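Local coordinates for Alpha/beta hydrolase (PDB 4R1D), which probably acts as a calcium-binding lipase delivered as a toxic effector by the H2 type VI secretion system, and is held in complex with its immunity protein Tli4, at residues L339-A344 and L443-D448; G447-L452 and G474-V479. All coordinates share one frame; numbering follows the deposited sequence.

Contact 1: residues L339-A344 and L443-D448; sequences LFLCDA and LIWKGD
F340 donates its backbone N-H to L443 O at 2.8 Å, and returns the bond through its own carbonyl, which accepts from W445 N. The alternation continues up the pair: C342 N reaches W445 O in a nearly straight bond, and C342 O takes the N-H of G447. F340 and C342 thus spend both backbone polar groups on residues 443-447, the pattern of parallel strands, and the segment axes agree, running 4.7 Å apart at 18°. L341 bonds through its backbone to R357 and L349 instead, and I444 to V479. The last bond of the pair is less regular: G447 N, 3.0 Å from C342 O, stands 23° off the plane of that carbonyl, where the strand pairing gives way to loop. CA-H groups supplement the carbonyls, I444 CA lying 3.4 Å from F340 O.

On one face, L339, L341, L443 and W445 form an apolar layer. L339 CD1 lies beside L443 CD1 at 3.8 Å, the two side chains pointing the same way, and L341 CD1 approaches W445 CD1 equally closely. W445 has CG beside its backbone N (chi1 -81°), which lays its indole alongside L341, and its NE1 is satisfied by the hydroxyl of Y291. The other face carries F340, I444, C342 and K446; there C342 SG rests 3.9 Å from I444 CG2. At the exit, the carboxylate of D343 turns to the backbone of Q347, while K446 NZ makes a long, weak ion pair with E484.

The pair forms the middle of a four-stranded mixed sheet, flanked by antiparallel strands 358-359 beside 339-342 and 477-479 beside 443-446, with helix 289-296 packed through Y291, H292 and R295 against the L339, L443 and W445 face.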
ATOM      1  N   LEU A 339      16.712  14.746 -13.098  1.00 15.43           N
ATOM      2  CA  LEU A 339      17.500  14.814 -11.881  1.00 16.05           C
ATOM      3  C   LEU A 339      18.747  15.596 -12.215  1.00 18.63           C
ATOM      4  O   LEU A 339      19.569  15.136 -13.004  1.00 16.51           O
ATOM      5  CB  LEU A 339      17.890  13.412 -11.409  1.00 15.09           C
ATOM      6  CG  LEU A 339      18.849  13.341 -10.211  1.00 17.56           C
ATOM      7  CD1 LEU A 339      18.230  13.938  -8.952  1.00 16.90           C
ATOM      8  CD2 LEU A 339      19.299  11.905  -9.935  1.00 18.18           C
ATOM      9  N   PHE A 340      18.872  16.774 -11.625  1.00 17.47           N
ATOM     10  CA  PHE A 340      19.917  17.717 -12.019  1.00 19.87           C
ATOM     11  C   PHE A 340      20.892  18.018 -10.892  1.00 20.29           C
ATOM     12  O   PHE A 340      20.493  18.367  -9.782  1.00 18.99           O
ATOM     13  CB  PHE A 340      19.291  19.029 -12.502  1.00 20.40           C
ATOM     14  CG  PHE A 340      18.272  18.854 -13.587  1.00 20.60           C
ATOM     15  CD1 PHE A 340      18.662  18.749 -14.913  1.00 20.87           C
ATOM     16  CD2 PHE A 340      16.921  18.786 -13.281  1.00 17.48           C
ATOM     17  CE1 PHE A 340      17.729  18.595 -15.917  1.00 22.27           C
ATOM     18  CE2 PHE A 340      15.977  18.628 -14.273  1.00 20.88           C
ATOM     19  CZ  PHE A 340      16.378  18.534 -15.604  1.00 21.93           C
ATOM     20  N   LEU A 341      22.184  17.906 -11.190  1.00 18.72           N
ATOM     21  CA  LEU A 341      23.219  18.273 -10.246  1.00 16.54           C
ATOM     22  C   LEU A 341      23.771  19.629 -10.677  1.00 26.60           C
ATOM     23  O   LEU A 341      24.385  19.734 -11.736  1.00 22.46           O
ATOM     24  CB  LEU A 341      24.329  17.223 -10.258  1.00 21.72           C
ATOM     25  CG  LEU A 341      24.195  15.972  -9.374  1.00 28.57           C
ATOM     26  CD1 LEU A 341      22.758  15.471  -9.217  1.00 19.92           C
ATOM     27  CD2 LEU A 341      25.113  14.861  -9.866  1.00 24.19           C
ATOM     28  N   CYS A 342      23.539  20.657  -9.863  1.00 22.06           N
ATOM     29  CA  CYS A 342      23.853  22.039 -10.241  1.00 23.99           C
ATOM     30  C   CYS A 342      24.811  22.684  -9.254  1.00 24.79           C
ATOM     31  O   CYS A 342      24.927  22.244  -8.107  1.00 23.21           O
ATOM     32  CB  CYS A 342      22.577  22.882 -10.285  1.00 23.37           C
ATOM     33  SG  CYS A 342      21.320  22.294 -11.437  1.00 24.97           S
ATOM     34  N   ASP A 343      25.488  23.742  -9.695  1.00 26.54           N
ATOM     35  CA  ASP A 343      26.359  24.495  -8.808  1.00 26.54           C
ATOM     36  C   ASP A 343      25.571  25.591  -8.081  1.00 31.75           C
ATOM     37  O   ASP A 343      24.357  25.729  -8.274  1.00 28.12           O
ATOM     38  CB  ASP A 343      27.560  25.080  -9.571  1.00 28.90           C
ATOM     39  CG  ASP A 343      27.159  26.098 -10.637  1.00 33.05           C
ATOM     40  OD1 ASP A 343      26.078  26.718 -10.535  1.00 29.38           O
ATOM     41  OD2 ASP A 343      27.948  26.298 -11.585  1.00 34.32           O
ATOM     42  N   ALA A 344      26.270  26.366  -7.253  1.00 29.84           N
ATOM     43  CA  ALA A 344      25.651  27.432  -6.463  1.00 33.65           C
ATOM     44  C   ALA A 344      24.885  28.452  -7.305  1.00 38.16           C
ATOM     45  O   ALA A 344      23.941  29.074  -6.821  1.00 40.31           O
ATOM     46  CB  ALA A 344      26.699  28.131  -5.602  1.00 37.62           C
ATOM     47  N   LEU A 443      14.174  17.740 -10.111  1.00 16.77           N
ATOM     48  CA  LEU A 443      14.747  17.310  -8.863  1.00 17.33           C
ATOM     49  C   LEU A 443      16.176  17.822  -8.895  1.00 21.35           C
ATOM     50  O   LEU A 443      16.993  17.327  -9.665  1.00 18.40           O
ATOM     51  CB  LEU A 443      14.711  15.788  -8.765  1.00 16.82           C
ATOM     52  CG  LEU A 443      14.768  15.172  -7.366  1.00 17.47           C
ATOM     53  CD1 LEU A 443      15.933  15.746  -6.577  1.00 21.03           C
ATOM     54  CD2 LEU A 443      13.466  15.415  -6.640  1.00 20.13           C
ATOM     55  N   ILE A 444      16.468  18.817  -8.066  1.00 16.97           N
ATOM     56  CA  ILE A 444      17.751  19.514  -8.138  1.00 18.15           C
ATOM     57  C   ILE A 444      18.585  19.384  -6.873  1.00 19.13           C
ATOM     58  O   ILE A 444      18.136  19.719  -5.785  1.00 19.22           O
ATOM     59  CB  ILE A 444      17.543  21.016  -8.399  1.00 18.50           C
ATOM     60  CG1 ILE A 444      16.775  21.235  -9.704  1.00 21.11           C
ATOM     61  CG2 ILE A 444      18.892  21.743  -8.416  1.00 20.10           C
ATOM     62  CD1 ILE A 444      15.981  22.556  -9.719  1.00 22.70           C
ATOM     63  N   TRP A 445      19.812  18.891  -7.030  1.00 15.74           N
ATOM     64  CA  TRP A 445      20.789  18.907  -5.957  1.00 14.89           C
ATOM     65  C   TRP A 445      21.681  20.094  -6.268  1.00 22.81           C
ATOM     66  O   TRP A 445      22.371  20.096  -7.288  1.00 22.20           O
ATOM     67  CB  TRP A 445      21.665  17.662  -6.006  1.00 18.51           C
ATOM     68  CG  TRP A 445      21.096  16.406  -5.406  1.00 18.35           C
ATOM     69  CD1 TRP A 445      20.596  15.323  -6.084  1.00 23.05           C
ATOM     70  CD2 TRP A 445      21.035  16.071  -4.018  1.00 19.56           C
ATOM     71  NE1 TRP A 445      20.215  14.344  -5.196  1.00 19.42           N
ATOM     72  CE2 TRP A 445      20.472  14.779  -3.923  1.00 19.76           C
ATOM     73  CE3 TRP A 445      21.399  16.736  -2.843  1.00 17.28           C
ATOM     74  CZ2 TRP A 445      20.259  14.145  -2.700  1.00 16.75           C
ATOM     75  CZ3 TRP A 445      21.188  16.104  -1.630  1.00 20.22           C
ATOM     76  CH2 TRP A 445      20.611  14.825  -1.568  1.00 20.62           C
ATOM     77  N   LYS A 446      21.664  21.098  -5.405  1.00 20.63           N
ATOM     78  CA  LYS A 446      22.454  22.300  -5.639  1.00 22.93           C
ATOM     79  C   LYS A 446      23.603  22.361  -4.642  1.00 23.81           C
ATOM     80  O   LYS A 446      23.394  22.253  -3.436  1.00 23.13           O
ATOM     81  CB  LYS A 446      21.558  23.532  -5.518  1.00 23.36           C
ATOM     82  CG  LYS A 446      22.268  24.841  -5.774  1.00 28.88           C
ATOM     83  CD  LYS A 446      21.348  26.018  -5.518  1.00 31.51           C
ATOM     84  CE  LYS A 446      20.461  26.299  -6.711  1.00 39.58           C
ATOM     85  NZ  LYS A 446      19.879  27.674  -6.638  1.00 52.04           N
ATOM     86  N   GLY A 447      24.827  22.508  -5.146  1.00 23.81           N
ATOM     87  CA  GLY A 447      25.994  22.524  -4.284  1.00 21.59           C
ATOM     88  C   GLY A 447      27.200  21.879  -4.943  1.00 22.44           C
ATOM     89  O   GLY A 447      27.156  21.544  -6.122  1.00 25.55           O
ATOM     90  N   ASP A 448      28.269  21.696  -4.177  1.00 23.76           N
ATOM     91  CA  ASP A 448      29.526  21.175  -4.712  1.00 28.19           C
ATOM     92  C   ASP A 448      29.741  19.713  -4.323  1.00 23.50           C
ATOM     93  O   ASP A 448      29.989  19.412  -3.164  1.00 26.92           O
ATOM     94  CB  ASP A 448      30.696  22.034  -4.220  1.00 26.33           C
ATOM     95  CG  ASP A 448      32.041  21.462  -4.607  1.00 29.95           C
ATOM     96  OD1 ASP A 448      32.107  20.733  -5.616  1.00 30.48           O
ATOM     97  OD2 ASP A 448      33.032  21.747  -3.903  1.00 37.08           O
TER

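Contact 2: residues G447-L452 and G474-V479; sequences GDPTPL and GLPTIV
D448 meets G474 through a backbone hydrogen bond, the one polar link between the two segments: D448 N donates to G474 O at 3.1 Å, lying in the plane of that carbonyl, with an N-H...O angle of 156°. Close backbone packing accompanies it. G447 CA comes within 3.9 Å of P476 CA, and G447, with a phi of 145° and no side chain, lets the two backbones approach this closely.

A capping bond and a side-chain bond hold the turn that leads into the short helix. D448 OD1 accepts twice from T450: the backbone N-H arrives from above the carboxylate plane with T450 N at 3.0 Å from OD1, whereas the T450 hydroxyl OG1 meets the syn lone pair of OD1 at 2.6 Å. The D448 torsion that sets CG opposite its backbone N (chi1 174°) swings the carboxylate forward over this turn. The N-H of L452 is taken up by P449 O. What results is a short loop after strand 443-446 leading into a capped turn, set against the lead-in to the antiparallel edge strand 477-479 of the small mixed sheet, away from the calcium site.

Apolar contacts fill the remainder, and P476 contributes the largest share of the surface. It presents CG and CD to the helix: L452 and P476 meet tip to tip, with CD1 of the leucine 3.8 Å from CD of the proline, while P476 CG lies near P449 CA. P476 CD also touches D448 O at 3.4 Å. L475 sends its CD2 branch obliquely across the P451 ring, with CD2 3.8 Å from P451 CG. W375 touches both L452 and P476 from a neighbouring loop.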
ATOM      1  N   GLY A 447      24.827  22.508  -5.146  1.00 23.81           N
ATOM      2  CA  GLY A 447      25.994  22.524  -4.284  1.00 21.59           C
ATOM      3  C   GLY A 447      27.200  21.879  -4.943  1.00 22.44           C
ATOM      4  O   GLY A 447      27.156  21.544  -6.122  1.00 25.55           O
ATOM      5  N   ASP A 448      28.269  21.696  -4.177  1.00 23.76           N
ATOM      6  CA  ASP A 448      29.526  21.175  -4.712  1.00 28.19           C
ATOM      7  C   ASP A 448      29.741  19.713  -4.323  1.00 23.50           C
ATOM      8  O   ASP A 448      29.989  19.412  -3.164  1.00 26.92           O
ATOM      9  CB  ASP A 448      30.696  22.034  -4.220  1.00 26.33           C
ATOM     10  CG  ASP A 448      32.041  21.462  -4.607  1.00 29.95           C
ATOM     11  OD1 ASP A 448      32.107  20.733  -5.616  1.00 30.48           O
ATOM     12  OD2 ASP A 448      33.032  21.747  -3.903  1.00 37.08           O
ATOM     13  N   PRO A 449      29.631  18.798  -5.300  1.00 23.69           N
ATOM     14  CA  PRO A 449      29.762  17.353  -5.071  1.00 22.71           C
ATOM     15  C   PRO A 449      31.202  16.909  -4.845  1.00 28.93           C
ATOM     16  O   PRO A 449      31.424  15.762  -4.471  1.00 27.73           O
ATOM     17  CB  PRO A 449      29.242  16.736  -6.372  1.00 30.17           C
ATOM     18  CG  PRO A 449      28.570  17.844  -7.112  1.00 29.56           C
ATOM     19  CD  PRO A 449      29.197  19.108  -6.671  1.00 22.72           C
ATOM     20  N   THR A 450      32.163  17.801  -5.071  1.00 27.48           N
ATOM     21  CA  THR A 450      33.574  17.421  -5.012  1.00 29.00           C
ATOM     22  C   THR A 450      33.943  16.599  -3.773  1.00 27.40           C
ATOM     23  O   THR A 450      34.495  15.508  -3.894  1.00 32.50           O
ATOM     24  CB  THR A 450      34.508  18.643  -5.127  1.00 28.00           C
ATOM     25  OG1 THR A 450      34.218  19.364  -6.337  1.00 32.49           O
ATOM     26  CG2 THR A 450      35.957  18.192  -5.134  1.00 32.69           C
ATOM     27  N   PRO A 451      33.644  17.117  -2.576  1.00 26.34           N
ATOM     28  CA  PRO A 451      34.042  16.383  -1.368  1.00 27.43           C
ATOM     29  C   PRO A 451      33.325  15.041  -1.229  1.00 26.50           C
ATOM     30  O   PRO A 451      33.800  14.154  -0.524  1.00 29.21           O
ATOM     31  CB  PRO A 451      33.626  17.327  -0.231  1.00 27.94           C
ATOM     32  CG  PRO A 451      33.546  18.680  -0.866  1.00 32.36           C
ATOM     33  CD  PRO A 451      33.059  18.430  -2.257  1.00 28.80           C
ATOM     34  N   LEU A 452      32.181  14.895  -1.888  1.00 30.42           N
ATOM     35  CA  LEU A 452      31.435  13.650  -1.793  1.00 25.76           C
ATOM     36  C   LEU A 452      32.037  12.593  -2.709  1.00 30.25           C
ATOM     37  O   LEU A 452      31.857  11.402  -2.498  1.00 27.63           O
ATOM     38  CB  LEU A 452      29.968  13.866  -2.169  1.00 26.29           C
ATOM     39  CG  LEU A 452      29.015  14.552  -1.188  1.00 22.68           C
ATOM     40  CD1 LEU A 452      29.478  15.955  -0.823  1.00 30.70           C
ATOM     41  CD2 LEU A 452      27.628  14.612  -1.812  1.00 19.55           C
ATOM     42  N   GLY A 474      28.376  24.364   1.962  1.00 29.37           N
ATOM     43  CA  GLY A 474      28.285  24.519   0.515  1.00 31.01           C
ATOM     44  C   GLY A 474      28.056  23.236  -0.285  1.00 29.31           C
ATOM     45  O   GLY A 474      28.257  23.192  -1.506  1.00 25.09           O
ATOM     46  N   LEU A 475      27.618  22.190   0.407  1.00 23.67           N
ATOM     47  CA  LEU A 475      27.477  20.871  -0.197  1.00 22.97           C
ATOM     48  C   LEU A 475      26.092  20.640  -0.823  1.00 21.59           C
ATOM     49  O   LEU A 475      25.165  21.428  -0.601  1.00 24.10           O
ATOM     50  CB  LEU A 475      27.796  19.801   0.837  1.00 22.32           C
ATOM     51  CG  LEU A 475      29.146  19.956   1.518  1.00 29.89           C
ATOM     52  CD1 LEU A 475      29.331  18.856   2.530  1.00 27.61           C
ATOM     53  CD2 LEU A 475      30.264  19.951   0.479  1.00 28.38           C
ATOM     54  N   PRO A 476      25.951  19.563  -1.619  1.00 23.08           N
ATOM     55  CA  PRO A 476      24.691  19.349  -2.340  1.00 20.84           C
ATOM     56  C   PRO A 476      23.466  19.336  -1.432  1.00 17.14           C
ATOM     57  O   PRO A 476      23.458  18.688  -0.375  1.00 21.60           O
ATOM     58  CB  PRO A 476      24.891  17.979  -3.004  1.00 18.43           C
ATOM     59  CG  PRO A 476      26.387  17.928  -3.254  1.00 21.10           C
ATOM     60  CD  PRO A 476      26.966  18.555  -1.993  1.00 20.49           C
ATOM     61  N   THR A 477      22.443  20.055  -1.876  1.00 20.69           N
ATOM     62  CA  THR A 477      21.196  20.189  -1.144  1.00 19.18           C
ATOM     63  C   THR A 477      20.038  20.145  -2.120  1.00 22.33           C
ATOM     64  O   THR A 477      20.026  20.839  -3.140  1.00 18.45           O
ATOM     65  CB  THR A 477      21.149  21.534  -0.393  1.00 23.37           C
ATOM     66  OG1 THR A 477      22.227  21.594   0.553  1.00 21.45           O
ATOM     67  CG2 THR A 477      19.817  21.700   0.335  1.00 23.34           C
ATOM     68  N   ILE A 478      19.037  19.333  -1.812  1.00 17.82           N
ATOM     69  CA  ILE A 478      17.859  19.317  -2.663  1.00 18.79           C
ATOM     70  C   ILE A 478      17.084  20.616  -2.496  1.00 23.10           C
ATOM     71  O   ILE A 478      16.727  21.003  -1.383  1.00 24.34           O
ATOM     72  CB  ILE A 478      16.984  18.081  -2.396  1.00 20.92           C
ATOM     73  CG1 ILE A 478      17.643  16.856  -3.051  1.00 19.38           C
ATOM     74  CG2 ILE A 478      15.581  18.299  -2.944  1.00 21.13           C
ATOM     75  CD1 ILE A 478      16.995  15.505  -2.740  1.00 21.36           C
ATOM     76  N   VAL A 479      16.862  21.310  -3.607  1.00 22.79           N
ATOM     77  CA  VAL A 479      16.149  22.573  -3.575  1.00 22.75           C
ATOM     78  C   VAL A 479      15.002  22.557  -4.574  1.00 23.68           C
ATOM     79  O   VAL A 479      15.061  21.889  -5.607  1.00 26.00           O
ATOM     80  CB  VAL A 479      17.079  23.743  -3.923  1.00 23.90           C
ATOM     81  CG1 VAL A 479      18.169  23.884  -2.874  1.00 23.66           C
ATOM     82  CG2 VAL A 479      17.684  23.540  -5.306  1.00 23.25           C
TER

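Contacts 1 and 2 lie side by side, their centres about 7 Å apart, and share G447 and D448, where strand 443-446 runs out toward helix 450-453. Along the chain the order is 339-344, then 443-452, then 474-479, so the middle segment pairs in parallel on one flank and meets the returning chain on the other. Strand 477-479 completes the four-stranded mixed sheet: probable hydrogen bonds join K446 N to T477 O (2.8 Å) and V479 N to I444 O, and W445 packs on P476 and I478. The six-stranded parallel sheet of the alpha/beta hydrolase core is separate; these contacts lie in a small mixed sheet at the periphery of the chain, apart from the calcium site.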